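Local structure of peptide ABC transporter, peptide-binding protein (Thermus thermophilus, 2D5W) at residues V61-L64 with E65-R68; G46-A49 with D50-F54; I131-A134 with R135-T138. The protein probably binds oligopeptides outside the membrane and hands them to an ABC transporter for uptake, and is seen here with a pentapeptide. All blocks are in the same frame, centred on the assembly; numbering follows the deposited sequence.

Interaction 1: residues V61-L64 with E65-R68; sequences VPTL and ENGR
A type I beta turn from L64 to G67, in the loop that leads from strand 53-55 into strand 69-75, reverses the chain so that T63 and N66 face each other and P62 comes up against R68. G67 N closes the turn on L64 O at 3.1 Å. The amide of N66 does most of the remaining work. Its first torsion (chi1 58°) turns the amide back toward V61 and T63; there OD1 accepts from T63 N at 3.0 Å and also from R68 N, the latter bond lying in the carbonyl plane and making an Asx turn. ND2 gives a hydrogen to V61 O, which lies almost in the amide plane, and the three bonds together should fix the amide's rotation. T63 returns the favour, since OG1 takes the hydrogen of N66 N at 3.1 Å, while T63 O receives a weak bond from R68 N. The chain of E65 bends at chi2 (80°) and crosses T63 at about a right angle; a water accepts from L64 N and donates to E65 OE2. R68 sends its guanidinium away from the turn, to a salt bridge with E60 and bonds to D84 and T86. What it leaves behind is its root, with R68 CB packed 3.3 Å from P62 CB.

Interaction 2: residues G46-A49 with D50-F54; sequences GFNA and DSQNF
G46 and F54 trade both of their backbone bonds: G46 N donates to F54 O at 2.8 Å and F54 N to G46 O at 3.0 Å. One residue further in, F47 and N53 form a non-hydrogen-bonded pair, and N48 N then reaches Q52 O at 2.9 Å in a nearly straight bond (168°). These bonds join strands 45-47 and 53-55 into a beta hairpin, ending in a type I turn from N48 to S51 closed by S51 N on N48 O. The N48 side chain folds into the turn (chi1 66°), where OD1 accepts from Q52 N, above the carbonyl plane of the N48 amide, and weakly from D50 N; ND2 makes a long, weak bond to Q52 OE1. Against the turn, the F47 ring has Q52 N over one face, N53 OD1 at its edge, and CZ 3.3 Å from S51 O. Cut back to an alanine, F47 would probably leave a gap beside the S51 backbone and Q52 N. The F54 ring lies over G46, where a CB would fall 2.8 Å from F54 CE1, a clash glycine avoids. N53 OD1 accepts from G151 N, N53 ND2 donates to T149 O, and D50 OD2 is hydrogen-bonded to Y598 OH.

Interaction 3: residues I131-A134 with R135-T138; sequences IKDA and RNFT
I131 and F137 stand opposite each other as an antiparallel non-hydrogen-bonded pair, and just beyond them K132 N donates to N136 O at 2.9 Å, with D133 N adding a weak bond to the same oxygen. The connection is tightened by D133: with chi1 53° its carboxylate turns back along its own backbone, toward the N-H groups of R135 and N136. OD1 accepts from R135 N at 2.9 Å through its anti lone pair and more weakly from N136 N. OD2 uses its syn lone pair for N136 ND2, 3.0 Å away and close to the amide plane, although the two flat groups are turned 75° apart. These bonds would keep the carboxylate from turning, and the N-H groups probably ease its charge; the R135 guanidinium is not in contact. K132 runs alongside N136, with K132 CB 3.9 Å from N136 CB. On the other face, I131 CD1 packs on F137 CB at 3.8 Å. The beta hairpin of strands 127-131 and 136-141 lies at the edge of a four-stranded antiparallel sheet; T86 of the adjoining strand 78-86 bonds N136 OD1, while F137 packs against T101 and V104 of helix 101-112 and meets the ring of F44.

All three are short chain reversals, placed in series along the chain, but they differ in depth. Interaction 2 is partly buried, its centre about 18 Å from the centre of the chain; interactions 1 and 3 are surface contacts with centres about 29 and 30 Å from it. Each uses an Asn or Asp side chain to take backbone N-H groups, and interaction 2 adds two phenylalanine rings packed on its backbone. Interactions 1 and 2 touch, V61 CG2 packing 3.7 Å from F54 CA. Interactions 1 and 3 do not touch, yet serve the same four-stranded sheet: interaction 1 leads into one outermost strand, 69-75, and interaction 3 follows the other, 127-131.

Interaction 1: residues V61-L64 with E65-R68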
loop_
_atom_site.group_PDB
_atom_site.type_symbol
_atom_site.label_atom_id
_atom_site.label_comp_id
_atom_site.label_asym_id
_atom_site.label_seq_id
_atom_site.Cartn_x
_atom_site.Cartn_y
_atom_site.Cartn_z
ATOM N N VAL A 61 14.043 -20.730 4.693
ATOM C CA VAL A 61 14.218 -19.769 3.617
ATOM C C VAL A 61 15.055 -20.395 2.506
ATOM O O VAL A 61 16.133 -20.934 2.759
ATOM C CB VAL A 61 14.931 -18.500 4.127
ATOM C CG1 VAL A 61 15.172 -17.538 2.980
ATOM C CG2 VAL A 61 14.091 -17.833 5.208
ATOM N N PRO A 62 14.560 -20.351 1.263
ATOM C CA PRO A 62 15.311 -20.927 0.144
ATOM C C PRO A 62 16.537 -20.088 -0.201
ATOM O O PRO A 62 16.468 -18.860 -0.228
ATOM C CB PRO A 62 14.288 -20.943 -0.985
ATOM C CG PRO A 62 13.422 -19.755 -0.673
ATOM C CD PRO A 62 13.238 -19.874 0.824
ATOM N N THR A 63 17.661 -20.750 -0.449
ATOM C CA THR A 63 18.893 -20.054 -0.804
ATOM C C THR A 63 19.669 -20.900 -1.799
ATOM O O THR A 63 19.322 -22.054 -2.052
ATOM C CB THR A 63 19.805 -19.832 0.414
ATOM O OG1 THR A 63 20.315 -21.096 0.861
ATOM C CG2 THR A 63 19.039 -19.163 1.548
ATOM N N LEU A 64 20.716 -20.323 -2.374
ATOM C CA LEU A 64 21.544 -21.064 -3.310
ATOM C C LEU A 64 22.295 -22.111 -2.499
ATOM O O LEU A 64 22.498 -23.241 -2.948
ATOM C CB LEU A 64 22.543 -20.133 -4.001
ATOM C CG LEU A 64 21.983 -19.149 -5.028
ATOM C CD1 LEU A 64 23.073 -18.168 -5.439
ATOM C CD2 LEU A 64 21.462 -19.911 -6.238
ATOM N N GLU A 65 22.679 -21.727 -1.284
ATOM C CA GLU A 65 23.426 -22.590 -0.376
ATOM C C GLU A 65 22.722 -23.895 -0.018
ATOM O O GLU A 65 23.379 -24.926 0.126
ATOM C CB GLU A 65 23.770 -21.835 0.913
ATOM C CG GLU A 65 24.410 -20.472 0.692
ATOM C CD GLU A 65 23.391 -19.401 0.361
ATOM O OE1 GLU A 65 22.554 -19.092 1.236
ATOM O OE2 GLU A 65 23.422 -18.868 -0.768
ATOM N N ASN A 66 21.401 -23.860 0.152
ATOM C CA ASN A 66 20.674 -25.083 0.481
ATOM C C ASN A 66 19.999 -25.707 -0.739
ATOM O O ASN A 66 19.192 -26.630 -0.610
ATOM C CB ASN A 66 19.646 -24.851 1.605
ATOM C CG ASN A 66 18.622 -23.773 1.281
ATOM O OD1 ASN A 66 18.226 -23.592 0.131
ATOM N ND2 ASN A 66 18.170 -23.068 2.312
ATOM N N GLY A 67 20.340 -25.199 -1.919
ATOM C CA GLY A 67 19.795 -25.730 -3.157
ATOM C C GLY A 67 18.328 -25.471 -3.444
ATOM O O GLY A 67 17.782 -26.028 -4.396
ATOM N N ARG A 68 17.680 -24.638 -2.637
ATOM C CA ARG A 68 16.269 -24.341 -2.860
ATOM C C ARG A 68 16.069 -23.241 -3.897
ATOM O O ARG A 68 14.953 -23.014 -4.364
ATOM C CB ARG A 68 15.581 -23.977 -1.543
ATOM C CG ARG A 68 15.289 -25.174 -0.648
ATOM C CD ARG A 68 14.694 -24.723 0.676
ATOM N NE ARG A 68 14.284 -25.844 1.520
ATOM C CZ ARG A 68 13.156 -26.535 1.369
ATOM N NH1 ARG A 68 12.885 -27.538 2.193
ATOM N NH2 ARG A 68 12.294 -26.220 0.410
HETATM O O HOH W 1 21.081 -17.405 -2.039
#

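Interaction 2: residues G46-A49 with D50-F54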
loop_
_atom_site.group_PDB
_atom_site.type_symbol
_atom_site.label_atom_id
_atom_site.label_comp_id
_atom_site.label_asym_id
_atom_site.label_seq_id
_atom_site.Cartn_x
_atom_site.Cartn_y
_atom_site.Cartn_z
ATOM N N GLY A 46 8.479 -14.802 5.986
ATOM C CA GLY A 46 8.221 -13.455 6.461
ATOM C C GLY A 46 9.436 -12.568 6.260
ATOM O O GLY A 46 10.465 -13.027 5.762
ATOM N N PHE A 47 9.314 -11.295 6.620
ATOM C CA PHE A 47 10.422 -10.349 6.503
ATOM C C PHE A 47 10.448 -9.612 7.839
ATOM O O PHE A 47 9.501 -8.899 8.180
ATOM C CB PHE A 47 10.178 -9.377 5.343
ATOM C CG PHE A 47 11.430 -8.707 4.838
ATOM C CD1 PHE A 47 11.598 -7.328 4.950
ATOM C CD2 PHE A 47 12.442 -9.455 4.239
ATOM C CE1 PHE A 47 12.754 -6.706 4.474
ATOM C CE2 PHE A 47 13.600 -8.843 3.761
ATOM C CZ PHE A 47 13.755 -7.467 3.879
ATOM N N ASN A 48 11.524 -9.789 8.603
ATOM C CA ASN A 48 11.601 -9.184 9.926
ATOM C C ASN A 48 12.116 -7.753 10.010
ATOM O O ASN A 48 12.445 -7.132 9.002
ATOM C CB ASN A 48 12.394 -10.095 10.880
ATOM C CG ASN A 48 13.859 -10.227 10.502
ATOM O OD1 ASN A 48 14.451 -9.323 9.920
ATOM N ND2 ASN A 48 14.459 -11.358 10.862
ATOM N N ALA A 49 12.176 -7.235 11.234
ATOM C CA ALA A 49 12.618 -5.866 11.478
ATOM C C ALA A 49 14.068 -5.620 11.088
ATOM O O ALA A 49 14.466 -4.478 10.866
ATOM C CB ALA A 49 12.401 -5.504 12.944
ATOM N N ASP A 50 14.853 -6.690 11.013
ATOM C CA ASP A 50 16.258 -6.593 10.631
ATOM C C ASP A 50 16.396 -6.708 9.116
ATOM O O ASP A 50 17.500 -6.872 8.594
ATOM C CB ASP A 50 17.067 -7.699 11.315
ATOM C CG ASP A 50 17.316 -7.419 12.786
ATOM O OD1 ASP A 50 17.544 -8.385 13.543
ATOM O OD2 ASP A 50 17.301 -6.235 13.186
ATOM N N SER A 51 15.268 -6.626 8.416
ATOM C CA SER A 51 15.237 -6.713 6.959
ATOM C C SER A 51 15.784 -8.037 6.440
ATOM O O SER A 51 16.562 -8.077 5.482
ATOM C CB SER A 51 16.018 -5.548 6.347
ATOM O OG SER A 51 15.434 -4.314 6.720
ATOM N N GLN A 52 15.361 -9.123 7.076
ATOM C CA GLN A 52 15.796 -10.457 6.684
ATOM C C GLN A 52 14.612 -11.385 6.483
ATOM O O GLN A 52 13.622 -11.324 7.223
ATOM C CB GLN A 52 16.672 -11.084 7.765
ATOM C CG GLN A 52 17.792 -10.220 8.284
ATOM C CD GLN A 52 18.455 -10.840 9.495
ATOM O OE1 GLN A 52 17.783 -11.217 10.456
ATOM N NE2 GLN A 52 19.776 -10.948 9.459
ATOM N N ASN A 53 14.715 -12.247 5.479
ATOM C CA ASN A 53 13.674 -13.233 5.247
ATOM C C ASN A 53 13.795 -14.225 6.396
ATOM O O ASN A 53 14.899 -14.498 6.871
ATOM C CB ASN A 53 13.907 -14.016 3.951
ATOM C CG ASN A 53 13.615 -13.210 2.708
ATOM O OD1 ASN A 53 12.765 -12.323 2.712
ATOM N ND2 ASN A 53 14.303 -13.537 1.620
ATOM N N PHE A 54 12.669 -14.751 6.855
ATOM C CA PHE A 54 12.708 -15.756 7.902
ATOM C C PHE A 54 11.528 -16.691 7.685
ATOM O O PHE A 54 10.497 -16.298 7.145
ATOM C CB PHE A 54 12.714 -15.125 9.309
ATOM C CG PHE A 54 11.408 -14.518 9.734
ATOM C CD1 PHE A 54 10.996 -13.279 9.253
ATOM C CD2 PHE A 54 10.600 -15.179 10.653
ATOM C CE1 PHE A 54 9.799 -12.707 9.687
ATOM C CE2 PHE A 54 9.405 -14.621 11.090
ATOM C CZ PHE A 54 9.003 -13.382 10.608
#

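Interaction 3: residues I131-A134 with R135-T138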
loop_
_atom_site.group_PDB
_atom_site.type_symbol
_atom_site.label_atom_id
_atom_site.label_comp_id
_atom_site.label_asym_id
_atom_site.label_seq_id
_atom_site.Cartn_x
_atom_site.Cartn_y
_atom_site.Cartn_z
ATOM N N ILE A 131 3.847 -28.013 -8.605
ATOM C CA ILE A 131 3.537 -28.739 -7.375
ATOM C C ILE A 131 4.188 -30.121 -7.356
ATOM O O ILE A 131 3.955 -30.931 -8.254
ATOM C CB ILE A 131 2.008 -28.920 -7.221
ATOM C CG1 ILE A 131 1.294 -27.575 -7.394
ATOM C CG2 ILE A 131 1.689 -29.528 -5.866
ATOM C CD1 ILE A 131 1.685 -26.520 -6.383
ATOM N N LYS A 132 4.995 -30.395 -6.333
ATOM C CA LYS A 132 5.665 -31.691 -6.210
ATOM C C LYS A 132 4.811 -32.686 -5.424
ATOM O O LYS A 132 4.629 -33.831 -5.840
ATOM C CB LYS A 132 7.022 -31.529 -5.517
ATOM C CG LYS A 132 7.756 -32.842 -5.276
ATOM C CD LYS A 132 9.054 -32.626 -4.513
ATOM C CE LYS A 132 9.749 -33.945 -4.206
ATOM N NZ LYS A 132 10.103 -34.689 -5.446
ATOM N N ASP A 133 4.310 -32.249 -4.274
ATOM C CA ASP A 133 3.453 -33.073 -3.429
ATOM C C ASP A 133 2.590 -32.151 -2.572
ATOM O O ASP A 133 2.564 -30.941 -2.805
ATOM C CB ASP A 133 4.283 -34.037 -2.561
ATOM C CG ASP A 133 5.356 -33.338 -1.756
ATOM O OD1 ASP A 133 5.021 -32.432 -0.967
ATOM O OD2 ASP A 133 6.542 -33.706 -1.904
ATOM N N ALA A 134 1.897 -32.706 -1.585
ATOM C CA ALA A 134 1.011 -31.910 -0.745
ATOM C C ALA A 134 1.666 -30.755 0.005
ATOM O O ALA A 134 0.983 -29.804 0.393
ATOM C CB ALA A 134 0.279 -32.815 0.240
ATOM N N ARG A 135 2.977 -30.813 0.211
ATOM C CA ARG A 135 3.639 -29.739 0.939
ATOM C C ARG A 135 4.888 -29.160 0.290
ATOM O O ARG A 135 5.550 -28.301 0.867
ATOM C CB ARG A 135 3.927 -30.193 2.372
ATOM C CG ARG A 135 2.631 -30.409 3.147
ATOM C CD ARG A 135 2.824 -30.807 4.594
ATOM N NE ARG A 135 1.539 -30.795 5.291
ATOM C CZ ARG A 135 0.529 -31.622 5.033
ATOM N NH1 ARG A 135 -0.602 -31.518 5.718
ATOM N NH2 ARG A 135 0.650 -32.565 4.109
ATOM N N ASN A 136 5.200 -29.610 -0.917
ATOM C CA ASN A 136 6.361 -29.104 -1.636
ATOM C C ASN A 136 5.949 -28.487 -2.959
ATOM O O ASN A 136 5.254 -29.120 -3.759
ATOM C CB ASN A 136 7.366 -30.229 -1.904
ATOM C CG ASN A 136 8.229 -30.542 -0.704
ATOM O OD1 ASN A 136 9.039 -29.720 -0.280
ATOM N ND2 ASN A 136 8.064 -31.738 -0.150
ATOM N N PHE A 137 6.354 -27.237 -3.175
ATOM C CA PHE A 137 6.072 -26.560 -4.431
ATOM C C PHE A 137 7.242 -25.672 -4.825
ATOM O O PHE A 137 8.113 -25.366 -4.006
ATOM C CB PHE A 137 4.772 -25.739 -4.369
ATOM C CG PHE A 137 4.819 -24.555 -3.437
ATOM C CD1 PHE A 137 4.633 -24.714 -2.065
ATOM C CD2 PHE A 137 4.989 -23.272 -3.944
ATOM C CE1 PHE A 137 4.610 -23.607 -1.218
ATOM C CE2 PHE A 137 4.970 -22.161 -3.108
ATOM C CZ PHE A 137 4.778 -22.327 -1.744
ATOM N N THR A 138 7.256 -25.272 -6.089
ATOM C CA THR A 138 8.319 -24.432 -6.611
ATOM C C THR A 138 7.733 -23.239 -7.344
ATOM O O THR A 138 6.865 -23.393 -8.203
ATOM C CB THR A 138 9.208 -25.218 -7.599
ATOM O OG1 THR A 138 9.778 -26.348 -6.929
ATOM C CG2 THR A 138 10.328 -24.340 -8.138
#